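Long-range contacts in aspartate aminotransferase (Rhodobacter sphaeroides, PDB 3NRA), which probably catalyses the pyridoxal-phosphate-dependent transfer of an amino group from L-aspartate to 2-oxoglutarate, giving oxaloacetate and L-glutamate: residues Val42-Gly47 with Val364-Gly369; Leu155-Ala160 with Gly328-Thr333; Leu340-Pro345 with Asp378-Asn383. One frame throughout, in Å; residues are numbered along the deposited sequence.

Contact 1 (Val42-Gly47 with Val364-Gly369)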
loop_
_atom_site.group_PDB
_atom_site.type_symbol
_atom_site.label_atom_id
_atom_site.label_comp_id
_atom_site.label_asym_id
_atom_site.label_seq_id
_atom_site.Cartn_x
_atom_site.Cartn_y
_atom_site.Cartn_z
ATOM N N VAL B 42 -26.712 -12.162 -4.006
ATOM C CA VAL B 42 -25.775 -12.075 -2.902
ATOM C C VAL B 42 -24.407 -12.306 -3.453
ATOM O O VAL B 42 -24.169 -13.281 -4.165
ATOM C CB VAL B 42 -26.084 -13.104 -1.799
ATOM C CG1 VAL B 42 -25.056 -13.014 -0.681
ATOM C CG2 VAL B 42 -27.521 -12.871 -1.221
ATOM N N ASP B 43 -23.508 -11.378 -3.166
ATOM C CA ASP B 43 -22.094 -11.522 -3.505
ATOM C C ASP B 43 -21.345 -12.043 -2.271
ATOM O O ASP B 43 -21.007 -11.274 -1.372
ATOM C CB ASP B 43 -21.540 -10.159 -3.938
ATOM C CG ASP B 43 -20.074 -10.220 -4.357
ATOM O OD1 ASP B 43 -19.401 -11.271 -4.156
ATOM O OD2 ASP B 43 -19.592 -9.202 -4.853
ATOM N N PHE B 44 -21.092 -13.354 -2.237
ATOM C CA PHE B 44 -20.385 -13.990 -1.108
ATOM C C PHE B 44 -18.854 -13.879 -1.248
ATOM O O PHE B 44 -18.115 -14.507 -0.457
ATOM C CB PHE B 44 -20.728 -15.498 -1.006
ATOM C CG PHE B 44 -22.113 -15.799 -0.567
ATOM C CD1 PHE B 44 -22.495 -15.607 0.759
ATOM C CD2 PHE B 44 -23.012 -16.415 -1.431
ATOM C CE1 PHE B 44 -23.735 -15.967 1.190
ATOM C CE2 PHE B 44 -24.291 -16.739 -0.996
ATOM C CZ PHE B 44 -24.639 -16.525 0.327
ATOM N N SER B 45 -18.358 -13.125 -2.244
ATOM C CA SER B 45 -16.905 -13.013 -2.437
ATOM C C SER B 45 -16.233 -12.206 -1.328
ATOM O O SER B 45 -15.085 -12.442 -1.017
ATOM C CB SER B 45 -16.556 -12.444 -3.830
ATOM O OG SER B 45 -16.837 -11.069 -3.922
ATOM N N HIS B 46 -16.968 -11.281 -0.708
ATOM C CA HIS B 46 -16.466 -10.553 0.471
ATOM C C HIS B 46 -17.610 -10.112 1.398
ATOM O O HIS B 46 -18.803 -10.255 1.057
ATOM C CB HIS B 46 -15.634 -9.334 0.030
ATOM C CG HIS B 46 -16.401 -8.347 -0.776
ATOM N ND1 HIS B 46 -17.186 -7.371 -0.201
ATOM C CD2 HIS B 46 -16.528 -8.193 -2.116
ATOM C CE1 HIS B 46 -17.760 -6.656 -1.155
ATOM N NE2 HIS B 46 -17.387 -7.141 -2.323
ATOM N N GLY B 47 -17.246 -9.565 2.556
ATOM C CA GLY B 47 -18.237 -9.128 3.564
ATOM C C GLY B 47 -19.100 -7.934 3.148
ATOM O O GLY B 47 -18.667 -7.080 2.362
ATOM N N VAL B 364 -25.645 -15.525 -7.574
ATOM C CA VAL B 364 -24.739 -15.767 -6.461
ATOM C C VAL B 364 -23.303 -15.710 -6.965
ATOM O O VAL B 364 -22.953 -16.381 -7.935
ATOM C CB VAL B 364 -25.044 -17.121 -5.839
ATOM C CG1 VAL B 364 -23.964 -17.548 -4.915
ATOM C CG2 VAL B 364 -26.381 -17.062 -5.095
ATOM N N VAL B 365 -22.480 -14.864 -6.337
ATOM C CA VAL B 365 -21.019 -14.897 -6.544
ATOM C C VAL B 365 -20.397 -15.695 -5.425
ATOM O O VAL B 365 -20.567 -15.341 -4.259
ATOM C CB VAL B 365 -20.376 -13.473 -6.524
ATOM C CG1 VAL B 365 -18.900 -13.558 -6.837
ATOM C CG2 VAL B 365 -21.110 -12.496 -7.516
ATOM N N VAL B 366 -19.647 -16.756 -5.774
ATOM C CA VAL B 366 -18.816 -17.487 -4.791
ATOM C C VAL B 366 -17.416 -17.581 -5.330
ATOM O O VAL B 366 -17.199 -17.365 -6.528
ATOM C CB VAL B 366 -19.372 -18.913 -4.522
ATOM C CG1 VAL B 366 -20.816 -18.848 -4.057
ATOM C CG2 VAL B 366 -19.235 -19.818 -5.771
ATOM N N THR B 367 -16.448 -17.884 -4.469
ATOM C CA THR B 367 -15.058 -17.856 -4.875
ATOM C C THR B 367 -14.604 -19.249 -5.248
ATOM O O THR B 367 -14.809 -20.184 -4.487
ATOM C CB THR B 367 -14.160 -17.307 -3.775
ATOM O OG1 THR B 367 -14.680 -16.061 -3.334
ATOM C CG2 THR B 367 -12.704 -17.113 -4.296
ATOM N N PRO B 368 -13.976 -19.401 -6.416
ATOM C CA PRO B 368 -13.611 -20.766 -6.797
ATOM C C PRO B 368 -12.570 -21.338 -5.883
ATOM O O PRO B 368 -11.714 -20.622 -5.413
ATOM C CB PRO B 368 -13.054 -20.626 -8.209
ATOM C CG PRO B 368 -13.066 -19.200 -8.536
ATOM C CD PRO B 368 -13.858 -18.459 -7.531
ATOM N N GLY B 369 -12.661 -22.640 -5.619
ATOM C CA GLY B 369 -11.758 -23.275 -4.691
ATOM C C GLY B 369 -10.312 -23.285 -5.149
ATOM O O GLY B 369 -9.396 -23.376 -4.304
HETATM O O HOH W 1 -15.793 -15.931 -0.759
#

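Contact 2 (Leu155-Ala160 with Gly328-Thr333)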
loop_
_atom_site.group_PDB
_atom_site.type_symbol
_atom_site.label_atom_id
_atom_site.label_comp_id
_atom_site.label_asym_id
_atom_site.label_seq_id
_atom_site.Cartn_x
_atom_site.Cartn_y
_atom_site.Cartn_z
ATOM N N LEU B 155 -3.375 -29.333 4.441
ATOM C CA LEU B 155 -4.394 -29.246 5.482
ATOM C C LEU B 155 -5.429 -30.291 5.182
ATOM O O LEU B 155 -6.227 -30.114 4.271
ATOM C CB LEU B 155 -5.061 -27.849 5.511
ATOM C CG LEU B 155 -6.024 -27.525 6.670
ATOM C CD1 LEU B 155 -5.290 -27.515 8.002
ATOM C CD2 LEU B 155 -6.759 -26.163 6.443
ATOM N N ASP B 156 -5.439 -31.367 5.973
ATOM C CA ASP B 156 -6.405 -32.418 5.809
ATOM C C ASP B 156 -7.657 -32.065 6.625
ATOM O O ASP B 156 -7.983 -32.712 7.605
ATOM C CB ASP B 156 -5.803 -33.798 6.212
ATOM C CG ASP B 156 -4.846 -34.355 5.145
ATOM O OD1 ASP B 156 -5.238 -34.427 3.969
ATOM O OD2 ASP B 156 -3.691 -34.689 5.480
ATOM N N TYR B 157 -8.330 -31.003 6.201
ATOM C CA TYR B 157 -9.468 -30.442 6.944
ATOM C C TYR B 157 -10.737 -31.238 6.743
ATOM O O TYR B 157 -11.680 -31.076 7.519
ATOM C CB TYR B 157 -9.721 -28.963 6.539
ATOM C CG TYR B 157 -10.238 -28.780 5.118
ATOM C CD1 TYR B 157 -9.366 -28.771 4.028
ATOM C CD2 TYR B 157 -11.603 -28.600 4.869
ATOM C CE1 TYR B 157 -9.845 -28.636 2.711
ATOM C CE2 TYR B 157 -12.084 -28.454 3.576
ATOM C CZ TYR B 157 -11.193 -28.486 2.498
ATOM O OH TYR B 157 -11.663 -28.350 1.233
ATOM N N VAL B 158 -10.798 -32.075 5.678
ATOM C CA VAL B 158 -12.006 -32.849 5.407
ATOM C C VAL B 158 -12.093 -34.050 6.354
ATOM O O VAL B 158 -11.391 -35.095 6.161
ATOM C CB VAL B 158 -12.126 -33.306 3.941
ATOM C CG1 VAL B 158 -13.381 -34.152 3.774
ATOM C CG2 VAL B 158 -12.197 -32.073 3.001
ATOM N N SER B 159 -12.930 -33.894 7.391
ATOM C CA SER B 159 -12.989 -34.828 8.507
ATOM C C SER B 159 -14.203 -34.503 9.377
ATOM O O SER B 159 -14.531 -33.341 9.563
ATOM C CB SER B 159 -11.728 -34.705 9.369
ATOM O OG SER B 159 -11.793 -35.563 10.520
ATOM N N ALA B 160 -14.828 -35.537 9.931
ATOM C CA ALA B 160 -15.852 -35.380 10.995
ATOM C C ALA B 160 -15.239 -34.969 12.357
ATOM O O ALA B 160 -15.964 -34.511 13.255
ATOM C CB ALA B 160 -16.644 -36.672 11.156
ATOM N N GLY B 328 -24.422 -34.720 -1.161
ATOM C CA GLY B 328 -23.009 -34.793 -1.584
ATOM C C GLY B 328 -22.084 -33.676 -1.073
ATOM O O GLY B 328 -20.905 -33.609 -1.482
ATOM N N VAL B 329 -22.605 -32.807 -0.200
ATOM C CA VAL B 329 -21.890 -31.579 0.225
ATOM C C VAL B 329 -21.285 -31.812 1.576
ATOM O O VAL B 329 -21.932 -32.364 2.455
ATOM C CB VAL B 329 -22.827 -30.360 0.243
ATOM C CG1 VAL B 329 -22.139 -29.118 0.789
ATOM C CG2 VAL B 329 -23.360 -30.091 -1.162
ATOM N N PHE B 330 -20.009 -31.493 1.702
ATOM C CA PHE B 330 -19.309 -31.501 2.979
ATOM C C PHE B 330 -18.882 -30.076 3.292
ATOM O O PHE B 330 -18.438 -29.354 2.396
ATOM C CB PHE B 330 -18.068 -32.393 2.909
ATOM C CG PHE B 330 -17.156 -32.216 4.051
ATOM C CD1 PHE B 330 -17.319 -32.958 5.197
ATOM C CD2 PHE B 330 -16.177 -31.229 4.026
ATOM C CE1 PHE B 330 -16.512 -32.748 6.275
ATOM C CE2 PHE B 330 -15.392 -31.009 5.094
ATOM C CZ PHE B 330 -15.547 -31.761 6.226
ATOM N N ALA B 331 -18.958 -29.692 4.563
ATOM C CA ALA B 331 -18.396 -28.398 5.005
ATOM C C ALA B 331 -17.993 -28.447 6.484
ATOM O O ALA B 331 -18.781 -28.880 7.313
ATOM C CB ALA B 331 -19.390 -27.302 4.777
ATOM N N ARG B 332 -16.760 -28.018 6.800
ATOM C CA ARG B 332 -16.352 -27.907 8.181
ATOM C C ARG B 332 -17.119 -26.772 8.818
ATOM O O ARG B 332 -17.371 -25.738 8.169
ATOM C CB ARG B 332 -14.829 -27.643 8.332
ATOM C CG ARG B 332 -13.912 -28.921 8.164
ATOM C CD ARG B 332 -14.058 -29.896 9.304
ATOM N NE ARG B 332 -13.587 -29.321 10.553
ATOM C CZ ARG B 332 -12.320 -29.322 10.967
ATOM N NH1 ARG B 332 -11.363 -29.908 10.245
ATOM N NH2 ARG B 332 -11.998 -28.726 12.116
ATOM N N THR B 333 -17.473 -26.951 10.085
ATOM C CA THR B 333 -17.972 -25.854 10.903
ATOM C C THR B 333 -16.897 -24.831 11.076
ATOM O O THR B 333 -15.848 -25.147 11.639
ATOM C CB THR B 333 -18.389 -26.323 12.280
ATOM O OG1 THR B 333 -19.272 -27.430 12.153
ATOM C CG2 THR B 333 -19.104 -25.165 13.065
#

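Contact 3 (Leu340-Pro345 with Asp378-Asn383)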
loop_
_atom_site.group_PDB
_atom_site.type_symbol
_atom_site.label_atom_id
_atom_site.label_comp_id
_atom_site.label_asym_id
_atom_site.label_seq_id
_atom_site.Cartn_x
_atom_site.Cartn_y
_atom_site.Cartn_z
ATOM N N LEU B 340 -17.079 -20.038 4.883
ATOM C CA LEU B 340 -17.443 -21.438 4.707
ATOM C C LEU B 340 -16.868 -21.936 3.375
ATOM O O LEU B 340 -16.920 -21.224 2.345
ATOM C CB LEU B 340 -18.943 -21.609 4.658
ATOM C CG LEU B 340 -19.787 -21.603 5.917
ATOM C CD1 LEU B 340 -21.226 -21.109 5.572
ATOM C CD2 LEU B 340 -19.841 -22.966 6.531
ATOM N N PHE B 341 -16.405 -23.171 3.375
ATOM C CA PHE B 341 -15.765 -23.759 2.226
ATOM C C PHE B 341 -16.389 -25.146 1.915
ATOM O O PHE B 341 -15.777 -26.177 2.153
ATOM C CB PHE B 341 -14.282 -23.856 2.536
ATOM C CG PHE B 341 -13.412 -24.054 1.350
ATOM C CD1 PHE B 341 -13.447 -23.165 0.281
ATOM C CD2 PHE B 341 -12.468 -25.072 1.340
ATOM C CE1 PHE B 341 -12.601 -23.314 -0.780
ATOM C CE2 PHE B 341 -11.626 -25.230 0.261
ATOM C CZ PHE B 341 -11.689 -24.332 -0.798
ATOM N N PRO B 342 -17.624 -25.158 1.380
ATOM C CA PRO B 342 -18.244 -26.416 1.043
ATOM C C PRO B 342 -17.589 -27.132 -0.146
ATOM O O PRO B 342 -17.216 -26.490 -1.126
ATOM C CB PRO B 342 -19.675 -26.019 0.713
ATOM C CG PRO B 342 -19.609 -24.627 0.379
ATOM C CD PRO B 342 -18.588 -24.068 1.288
ATOM N N ARG B 343 -17.402 -28.443 -0.003
ATOM C CA ARG B 343 -16.963 -29.309 -1.084
ATOM C C ARG B 343 -18.187 -29.856 -1.765
ATOM O O ARG B 343 -19.002 -30.524 -1.138
ATOM C CB ARG B 343 -16.114 -30.457 -0.537
ATOM C CG ARG B 343 -15.359 -31.212 -1.602
ATOM C CD ARG B 343 -14.535 -32.360 -1.027
ATOM N NE ARG B 343 -15.398 -33.337 -0.359
ATOM C CZ ARG B 343 -14.979 -34.461 0.200
ATOM N NH1 ARG B 343 -13.690 -34.810 0.178
ATOM N NH2 ARG B 343 -15.849 -35.242 0.783
ATOM N N LEU B 344 -18.319 -29.573 -3.059
ATOM C CA LEU B 344 -19.507 -29.932 -3.818
ATOM C C LEU B 344 -19.350 -31.332 -4.423
ATOM O O LEU B 344 -18.223 -31.784 -4.659
ATOM C CB LEU B 344 -19.735 -28.897 -4.943
ATOM C CG LEU B 344 -19.852 -27.430 -4.515
ATOM C CD1 LEU B 344 -20.181 -26.550 -5.696
ATOM C CD2 LEU B 344 -20.913 -27.261 -3.394
ATOM N N PRO B 345 -20.474 -31.989 -4.757
ATOM C CA PRO B 345 -20.401 -33.282 -5.448
ATOM C C PRO B 345 -20.021 -33.197 -6.906
ATOM O O PRO B 345 -19.855 -32.104 -7.458
ATOM C CB PRO B 345 -21.821 -33.838 -5.310
ATOM C CG PRO B 345 -22.679 -32.671 -5.136
ATOM C CD PRO B 345 -21.862 -31.631 -4.419
ATOM N N ASP B 378 -13.022 -28.530 -6.513
ATOM C CA ASP B 378 -14.476 -28.796 -6.414
ATOM C C ASP B 378 -15.126 -28.184 -5.175
ATOM O O ASP B 378 -16.294 -28.414 -4.924
ATOM C CB ASP B 378 -14.815 -30.319 -6.562
ATOM C CG ASP B 378 -14.157 -31.199 -5.503
ATOM O OD1 ASP B 378 -13.381 -30.695 -4.642
ATOM O OD2 ASP B 378 -14.399 -32.429 -5.559
ATOM N N SER B 379 -14.373 -27.338 -4.453
ATOM C CA SER B 379 -14.935 -26.481 -3.391
ATOM C C SER B 379 -15.141 -25.038 -3.856
ATOM O O SER B 379 -14.560 -24.619 -4.830
ATOM C CB SER B 379 -14.020 -26.527 -2.159
ATOM O OG SER B 379 -13.953 -27.871 -1.668
ATOM N N VAL B 380 -16.022 -24.311 -3.158
ATOM C CA VAL B 380 -16.183 -22.884 -3.339
ATOM C C VAL B 380 -16.173 -22.213 -1.965
ATOM O O VAL B 380 -16.532 -22.842 -0.971
ATOM C CB VAL B 380 -17.515 -22.525 -4.071
ATOM C CG1 VAL B 380 -17.520 -23.112 -5.511
ATOM C CG2 VAL B 380 -18.767 -23.013 -3.247
ATOM N N ARG B 381 -15.694 -20.965 -1.904
ATOM C CA ARG B 381 -15.691 -20.220 -0.653
ATOM C C ARG B 381 -16.850 -19.226 -0.635
ATOM O O ARG B 381 -17.126 -18.570 -1.641
ATOM C CB ARG B 381 -14.374 -19.474 -0.436
ATOM C CG ARG B 381 -14.142 -19.105 1.007
ATOM C CD ARG B 381 -13.088 -18.084 1.183
ATOM N NE ARG B 381 -13.472 -16.812 0.554
ATOM C CZ ARG B 381 -12.647 -15.790 0.339
ATOM N NH1 ARG B 381 -11.393 -15.834 0.754
ATOM N NH2 ARG B 381 -13.111 -14.675 -0.251
ATOM N N LEU B 382 -17.506 -19.133 0.530
ATOM C CA LEU B 382 -18.511 -18.135 0.807
ATOM C C LEU B 382 -18.032 -17.285 1.942
ATOM O O LEU B 382 -17.630 -17.808 2.959
ATOM C CB LEU B 382 -19.811 -18.808 1.209
ATOM C CG LEU B 382 -20.683 -19.359 0.070
ATOM C CD1 LEU B 382 -20.049 -20.564 -0.552
ATOM C CD2 LEU B 382 -22.101 -19.698 0.583
ATOM N N ASN B 383 -18.095 -15.971 1.790
ATOM C CA ASN B 383 -18.028 -15.093 2.949
ATOM C C ASN B 383 -19.457 -14.816 3.404
ATOM O O ASN B 383 -20.209 -14.128 2.706
ATOM C CB ASN B 383 -17.271 -13.780 2.621
ATOM C CG ASN B 383 -17.159 -12.839 3.833
ATOM O OD1 ASN B 383 -18.108 -12.687 4.603
ATOM N ND2 ASN B 383 -15.995 -12.190 3.984
HETATM O O HOH W 2 -14.153 -28.000 1.028
HETATM O O HOH W 3 -16.814 -33.138 -6.811
#

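Contact 1 (Val42-Gly47 with Val364-Gly369)
Val42 and Asp43 pair in parallel with Val364 and Val365. The short strand 42-43 forms an edge of the four-stranded sheet in the small domain of a fold-type I aminotransferase. Both ends of the chain contribute to this domain, so the contact joins residues more than 300 positions apart. Two backbone bonds set the pairing: Val365 N to Val42 O at 3.2 Å and Phe44 N to Val365 O at 2.9 Å. Past this point the first segment leaves the strand.

Phe44 supplies the aromatic contact. Its CB lies 3.3 Å from Val365 O, beside the bond made by its own N. CG, a little farther from the same oxygen, is anti to the carbonyl carbon (chi1 -70°), which sends the ring down the side of the sheet where Val42 and Val364 lie. CD2 then meets Val364 CG1 at 3.8 Å, and CE2 lies close to the same methyl, which approaches the ring edge in plane. Val42 CG1 sits over the centre of one ring face, with CZ, the tip, beneath it. Leu382 of strand 380-383 and Ala394 of helix 388-404 also touch this side chain.

Asp43 and Val365 lie on the other side of the sheet. Asp43 OD1 rests 3.4 Å from Val365 CB, an apolar neighbour. Its polar partners come from its own segment: Ser45 N on the anti side and Ser45 OG on the syn side, the latter at 2.6 Å, both tilted out of the carboxylate plane. The bond to Ser45 N makes an Asx turn, and two bonds grip OD1 and would limit the turning of the carboxylate. Further along, a water bridges the segments: it donates to Phe44 O at 2.7 Å and hydrogen-bonds Thr367 OG1 at 2.8 Å.

Contact 2 (Leu155-Ala160 with Gly328-Thr333)
Phe330 meets Val158 and Ser159 with its ring, the first touch along the segment 328-333. CG is anti to the backbone N (chi1 167°), and the ring extends toward the loop 155-160. Val158 CG1 sits over the ring centre in a CH-pi contact, 3.9 Å from the centroid and 9° off the normal. At the far end of the ring, Phe330 CZ comes within 3.6 Å of Ser159 N, while Ser159 O lies at the ring edge, in plane.

Two residues on, Arg332 turns its side chain to the same loop. The chain bends at chi2 and chi3 and folds round Tyr157 O. CG comes in at the edge of the Tyr157 ring, 4.0 Å from CD2. CD lies 3.5 Å from Ser159 O. NH1 then donates to Tyr157 O at 3.0 Å; the bond is nearly straight (168°) and lies in the guanidinium plane. NH2 of Arg332 binds Arg164 O, so one guanidinium ties down two backbone carbonyls. With an alanine in place of Arg332, the carbonyls of Tyr157 and Arg164 would probably be left without these donors and the loop freer to shift.

The loop 155-160 follows strand 149-154, an outermost strand of the seven-stranded sheet. The contact thus joins the large cofactor-binding domain to the small domain of the aminotransferase fold.

Contact 3 (Leu340-Pro345 with Asp378-Asn383)
Phe341 lays one face of its ring over Ser379. Ser379 CB stands 3.7 Å from the centroid, 20° off the normal and displaced toward the rim. CG of Phe341 is anti to the backbone N (chi1 -163°), which lays the ring back along the partner strand. There its CD1 comes 3.3 Å from Val380 O, and Arg381 CA meets the ring edge in plane. A water links Phe341 O to Ser379 OG.

The Pro342 ring and Val380 cross at about a right angle, with CG of the proline 4.1 Å from CG2 of the valine. Leu382 CD1 approaches the same Pro342 CG. Arg343 and Asp378 run side by side and point the same way, their flat groups turned 61° apart. The charged atoms do not meet: the contact is Arg343 CG against Asp378 OD1, at 3.7 Å.

Leu340 and Leu382 form an antiparallel hydrogen-bonded pair, with Leu382 N to Leu340 O at 2.8 Å. Pro342 has no N-H for Val380 O, but its own O accepts from Val380 N at 3.2 Å. Leu344 N to Asp378 O extends the backbone pairing past the strand.

Arg381 sends its guanidinium away from this pairing to Asn190 OD1. Strand 339-340 is an edge of the small-domain sheet, antiparallel to 380-383. The position of Arg381 is consistent with that of the arginine that binds the substrate carboxylate in related aminotransferases.

Contacts 1 and 3 belong to one sheet, in which strands 364-368 and 380-383 are neighbours. Their centres lie about 10 Å apart. They are joined by probable backbone bonds from Asn383 N to Phe44 O at 2.7 Å and from Arg381 N to Thr367 O at 2.8 Å. Contact 2 adjoins contact 3 on its other flank, where Arg343 N probably bonds Phe330 O at 2.8 Å. Contacts 1 and 2 do not touch; their nearest atoms are about 8 Å apart. Lys253, outside all three contacts, carries the cofactor. Ser45 O accepts a weak bond from Arg381 NH2, by analogy with relatives the probable substrate-carboxylate arginine. His46 of contact 1 stacks on Tyr74 of the second subunit.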